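Local atomic coordinates of probable zinc protease PqqL (Escherichia coli, PDB entry 6OFT), a protein that probably acts as a periplasmic zinc-dependent endopeptidase of the M16 (insulinase) family, the present chain being the first half of the protein. Residues L213-I216 with K217-S221; L385-S388 with S389-T393. All blocks are in the same frame, centred on the assembly; numbering follows the deposited sequence.

Contact 1 of 2, residues L213-I216 with K217-S221; sequences LALI and KDNLS
With CG of Asn219 beside its own backbone N (chi1 -66°), the side chain folds back along the helix and its amide reaches Leu215, one turn earlier. ND2 of Asn219 lies 2.8 Å from O of Leu215 and meets it in the carbonyl plane, on a lone pair, with the oxygen also close to the plane of the amide. The backbone N of Asn219 is shared weakly between this oxygen and O of Ile216, and the side-chain amide is the shorter of the two donors to O of Leu215. Asp218 N bonds to Ala214 O in the regular way at 2.8 Å; Leu220 N also comes within 2.8 Å of Ile216 O, but that bond is bent (136° at the hydrogen). On the buried side CG2 of Ile216 touches CD1 of Leu220 at 4.3 Å, two branches meeting one turn apart. Past Leu220 the hydroxyl of Ser221 turns back, OG donating to O of Lys217 over 2.7 Å. The other end of the Asn219 amide is fixed too, since OD1 accepts from Gln111 of helix 107-122, where Met114 also packs on Leu215 and Leu220. Helix 209-220 thus packs its C-terminal turn against helix 107-122, while Ile216 lies on Tyr20 and Ile22 of strand 19-24 and on Phe201 and Val203 of strand 199-205.

Contact 2 of 2, residues L385-S388 with S389-T393; sequences LASS and SLNNT
Helix 378-391 ends in a Schellman-like turn: Asn392 takes positive phi (54°) and Thr393 N reaches back to Ser388 O, the 6→1 bond of that motif. Up to that point the bonding is regular: Ser389, Leu390 and Asn391 each bond through the backbone N to the carbonyl four residues back, the closest being Leu390 N to Ala386 O at 2.9 Å. The pattern then widens by one residue, as N of Thr393 donates to O of Ser388 at 3.1 Å. This bond is fairly straight (162° at the hydrogen) and lies in the carbonyl plane on a lone pair, unlike the three before it, whose donors are tilted from that plane. The same turn lays Thr393 against Ser388: O of Thr393 comes within 3.3 Å of CB of Ser388, and OG1 of Thr393 stands 3.7 Å from CA of Ser388. A chi1 of -56° sets OG of Ser388 beside its own backbone N, and there it bonds back to O of Arg384, which accounts for this buried hydroxyl. In Ser389 OG is instead anti to the backbone N, and its hydroxyl bonds to OE1 of Gln37. NE2 of Gln37 donates to O of Ala386, which thus accepts from Leu390 N as well, so a single amide from strand 31-38 holds the helix at two places one turn apart. The helix face carrying Leu385, Ala386 and Ser389 lies on the six-stranded sheet, touching Met21 of strand 19-24, Ile202 of strand 199-205 and Trp35 of strand 31-38, while Phe395 of the following loop covers Leu385 and Ser388.

Contact 1 comes first along the chain, at the end of helix 209-220, and contact 2 follows much later, at the end of helix 378-391. Their centres are 21 Å apart and their nearest atoms about 10 Å. What joins them is the mixed six-stranded sheet: both helices pack on strands 19-24 and 199-205, but on residues that alternate along each strand and so point to opposite faces, with Tyr20, Ile22, Phe201 and Val203 meeting contact 1 and Met21, Thr200, Ile202 and Val204 meeting contact 2. The sheet is therefore sandwiched between the two helices, and the later helix returns to the N-terminal M16 domain after four of the five strands of the second sheet, 430-436 coming later.

Contact 1 of 2, residues L213-I216 with K217-S221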
loop_
_atom_site.group_PDB
_atom_site.type_symbol
_atom_site.label_atom_id
_atom_site.label_comp_id
_atom_site.label_asym_id
_atom_site.label_seq_id
_atom_site.Cartn_x
_atom_site.Cartn_y
_atom_site.Cartn_z
ATOM N N LEU A 213 -19.207 5.995 -19.834
ATOM C CA LEU A 213 -18.314 6.301 -20.966
ATOM C C LEU A 213 -18.594 7.697 -21.531
ATOM O O LEU A 213 -17.658 8.405 -21.899
ATOM C CB LEU A 213 -18.412 5.231 -22.076
ATOM C CG LEU A 213 -17.701 3.911 -21.749
ATOM C CD1 LEU A 213 -18.243 2.763 -22.576
ATOM C CD2 LEU A 213 -16.185 4.044 -21.897
ATOM N N ALA A 214 -19.885 8.104 -21.554
ATOM C CA ALA A 214 -20.269 9.424 -22.033
ATOM C C ALA A 214 -19.770 10.511 -21.079
ATOM O O ALA A 214 -19.294 11.526 -21.563
ATOM C CB ALA A 214 -21.779 9.514 -22.206
ATOM N N LEU A 215 -19.848 10.291 -19.733
ATOM C CA LEU A 215 -19.370 11.259 -18.721
ATOM C C LEU A 215 -17.914 11.599 -18.977
ATOM O O LEU A 215 -17.559 12.767 -19.015
ATOM C CB LEU A 215 -19.478 10.687 -17.289
ATOM C CG LEU A 215 -20.720 10.990 -16.437
ATOM C CD1 LEU A 215 -20.550 10.408 -15.044
ATOM C CD2 LEU A 215 -20.997 12.494 -16.320
ATOM N N ILE A 216 -17.082 10.562 -19.190
ATOM C CA ILE A 216 -15.645 10.676 -19.445
ATOM C C ILE A 216 -15.359 11.364 -20.771
ATOM O O ILE A 216 -14.619 12.352 -20.792
ATOM C CB ILE A 216 -14.947 9.290 -19.312
ATOM C CG1 ILE A 216 -15.046 8.762 -17.867
ATOM C CG2 ILE A 216 -13.489 9.321 -19.819
ATOM C CD1 ILE A 216 -14.813 7.259 -17.712
ATOM N N LYS A 217 -15.925 10.846 -21.878
ATOM C CA LYS A 217 -15.688 11.421 -23.204
ATOM C C LYS A 217 -16.195 12.866 -23.329
ATOM O O LYS A 217 -15.476 13.709 -23.861
ATOM C CB LYS A 217 -16.239 10.519 -24.322
ATOM C CG LYS A 217 -15.698 10.884 -25.706
ATOM C CD LYS A 217 -16.127 9.915 -26.804
ATOM C CE LYS A 217 -15.767 10.442 -28.173
ATOM N NZ LYS A 217 -16.645 11.579 -28.579
ATOM N N ASP A 218 -17.401 13.161 -22.821
ATOM C CA ASP A 218 -17.964 14.517 -22.901
ATOM C C ASP A 218 -17.165 15.557 -22.138
ATOM O O ASP A 218 -17.223 16.736 -22.487
ATOM C CB ASP A 218 -19.409 14.551 -22.386
ATOM C CG ASP A 218 -20.441 13.860 -23.259
ATOM O OD1 ASP A 218 -21.613 13.771 -22.831
ATOM O OD2 ASP A 218 -20.075 13.394 -24.365
ATOM N N ASN A 219 -16.431 15.138 -21.092
ATOM C CA ASN A 219 -15.740 16.089 -20.237
ATOM C C ASN A 219 -14.222 16.044 -20.253
ATOM O O ASN A 219 -13.603 16.997 -19.787
ATOM C CB ASN A 219 -16.247 15.918 -18.808
ATOM C CG ASN A 219 -17.698 16.293 -18.685
ATOM O OD1 ASN A 219 -18.059 17.462 -18.768
ATOM N ND2 ASN A 219 -18.563 15.316 -18.501
ATOM N N LEU A 220 -13.610 14.973 -20.767
ATOM C CA LEU A 220 -12.147 14.866 -20.691
ATOM C C LEU A 220 -11.450 14.694 -22.027
ATOM O O LEU A 220 -10.218 14.720 -22.062
ATOM C CB LEU A 220 -11.736 13.724 -19.713
ATOM C CG LEU A 220 -12.210 13.871 -18.246
ATOM C CD1 LEU A 220 -12.012 12.582 -17.463
ATOM C CD2 LEU A 220 -11.520 15.044 -17.539
ATOM N N SER A 221 -12.204 14.518 -23.114
ATOM C CA SER A 221 -11.591 14.328 -24.429
ATOM C C SER A 221 -11.065 15.639 -25.049
ATOM O O SER A 221 -10.167 15.586 -25.902
ATOM C CB SER A 221 -12.524 13.578 -25.383
ATOM O OG SER A 221 -13.678 14.331 -25.710
#

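Contact 2 of 2, residues L385-S388 with S389-T393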
loop_
_atom_site.group_PDB
_atom_site.type_symbol
_atom_site.label_atom_id
_atom_site.label_comp_id
_atom_site.label_asym_id
_atom_site.label_seq_id
_atom_site.Cartn_x
_atom_site.Cartn_y
_atom_site.Cartn_z
ATOM N N LEU A 385 -8.772 -1.516 -7.604
ATOM C CA LEU A 385 -8.708 -1.148 -9.026
ATOM C C LEU A 385 -7.647 -0.049 -9.254
ATOM O O LEU A 385 -6.875 -0.119 -10.220
ATOM C CB LEU A 385 -10.100 -0.708 -9.540
ATOM C CG LEU A 385 -10.205 -0.437 -11.039
ATOM C CD1 LEU A 385 -9.818 -1.670 -11.863
ATOM C CD2 LEU A 385 -11.611 0.060 -11.416
ATOM N N ALA A 386 -7.566 0.928 -8.333
ATOM C CA ALA A 386 -6.543 1.992 -8.401
ATOM C C ALA A 386 -5.132 1.377 -8.310
ATOM O O ALA A 386 -4.226 1.788 -9.033
ATOM C CB ALA A 386 -6.755 3.007 -7.279
ATOM N N SER A 387 -4.969 0.367 -7.443
ATOM C CA SER A 387 -3.715 -0.359 -7.252
ATOM C C SER A 387 -3.324 -1.125 -8.523
ATOM O O SER A 387 -2.158 -1.115 -8.909
ATOM C CB SER A 387 -3.855 -1.330 -6.080
ATOM O OG SER A 387 -2.574 -1.776 -5.676
ATOM N N SER A 388 -4.300 -1.789 -9.187
ATOM C CA SER A 388 -4.046 -2.522 -10.439
ATOM C C SER A 388 -3.590 -1.555 -11.516
ATOM O O SER A 388 -2.655 -1.845 -12.269
ATOM C CB SER A 388 -5.307 -3.259 -10.896
ATOM O OG SER A 388 -5.737 -4.114 -9.857
ATOM N N SER A 389 -4.222 -0.388 -11.555
ATOM C CA SER A 389 -3.898 0.688 -12.491
ATOM C C SER A 389 -2.479 1.226 -12.267
ATOM O O SER A 389 -1.720 1.409 -13.234
ATOM C CB SER A 389 -4.912 1.818 -12.364
ATOM O OG SER A 389 -4.614 2.853 -13.283
ATOM N N LEU A 390 -2.118 1.465 -10.999
ATOM C CA LEU A 390 -0.791 1.977 -10.655
ATOM C C LEU A 390 0.333 0.983 -11.044
ATOM O O LEU A 390 1.368 1.386 -11.585
ATOM C CB LEU A 390 -0.749 2.293 -9.156
ATOM C CG LEU A 390 0.584 2.792 -8.596
ATOM C CD1 LEU A 390 0.781 4.259 -8.885
ATOM C CD2 LEU A 390 0.686 2.520 -7.097
ATOM N N ASN A 391 0.110 -0.307 -10.773
ATOM C CA ASN A 391 1.103 -1.355 -10.994
ATOM C C ASN A 391 1.077 -1.991 -12.359
ATOM O O ASN A 391 1.939 -2.827 -12.627
ATOM C CB ASN A 391 0.974 -2.428 -9.913
ATOM C CG ASN A 391 1.345 -1.904 -8.553
ATOM O OD1 ASN A 391 0.494 -1.714 -7.684
ATOM N ND2 ASN A 391 2.623 -1.646 -8.349
ATOM N N ASN A 392 0.094 -1.609 -13.215
ATOM C CA ASN A 392 -0.137 -2.156 -14.559
ATOM C C ASN A 392 -0.279 -3.695 -14.492
ATOM O O ASN A 392 0.353 -4.446 -15.239
ATOM C CB ASN A 392 0.932 -1.663 -15.563
ATOM C CG ASN A 392 0.600 -1.920 -17.018
ATOM O OD1 ASN A 392 -0.552 -1.800 -17.466
ATOM N ND2 ASN A 392 1.614 -2.278 -17.792
ATOM N N THR A 393 -1.080 -4.152 -13.519
ATOM C CA THR A 393 -1.324 -5.569 -13.285
ATOM C C THR A 393 -2.793 -5.822 -13.521
ATOM O O THR A 393 -3.609 -4.964 -13.180
ATOM C CB THR A 393 -0.900 -6.017 -11.876
ATOM O OG1 THR A 393 -1.612 -5.258 -10.903
ATOM C CG2 THR A 393 0.609 -5.942 -11.648
#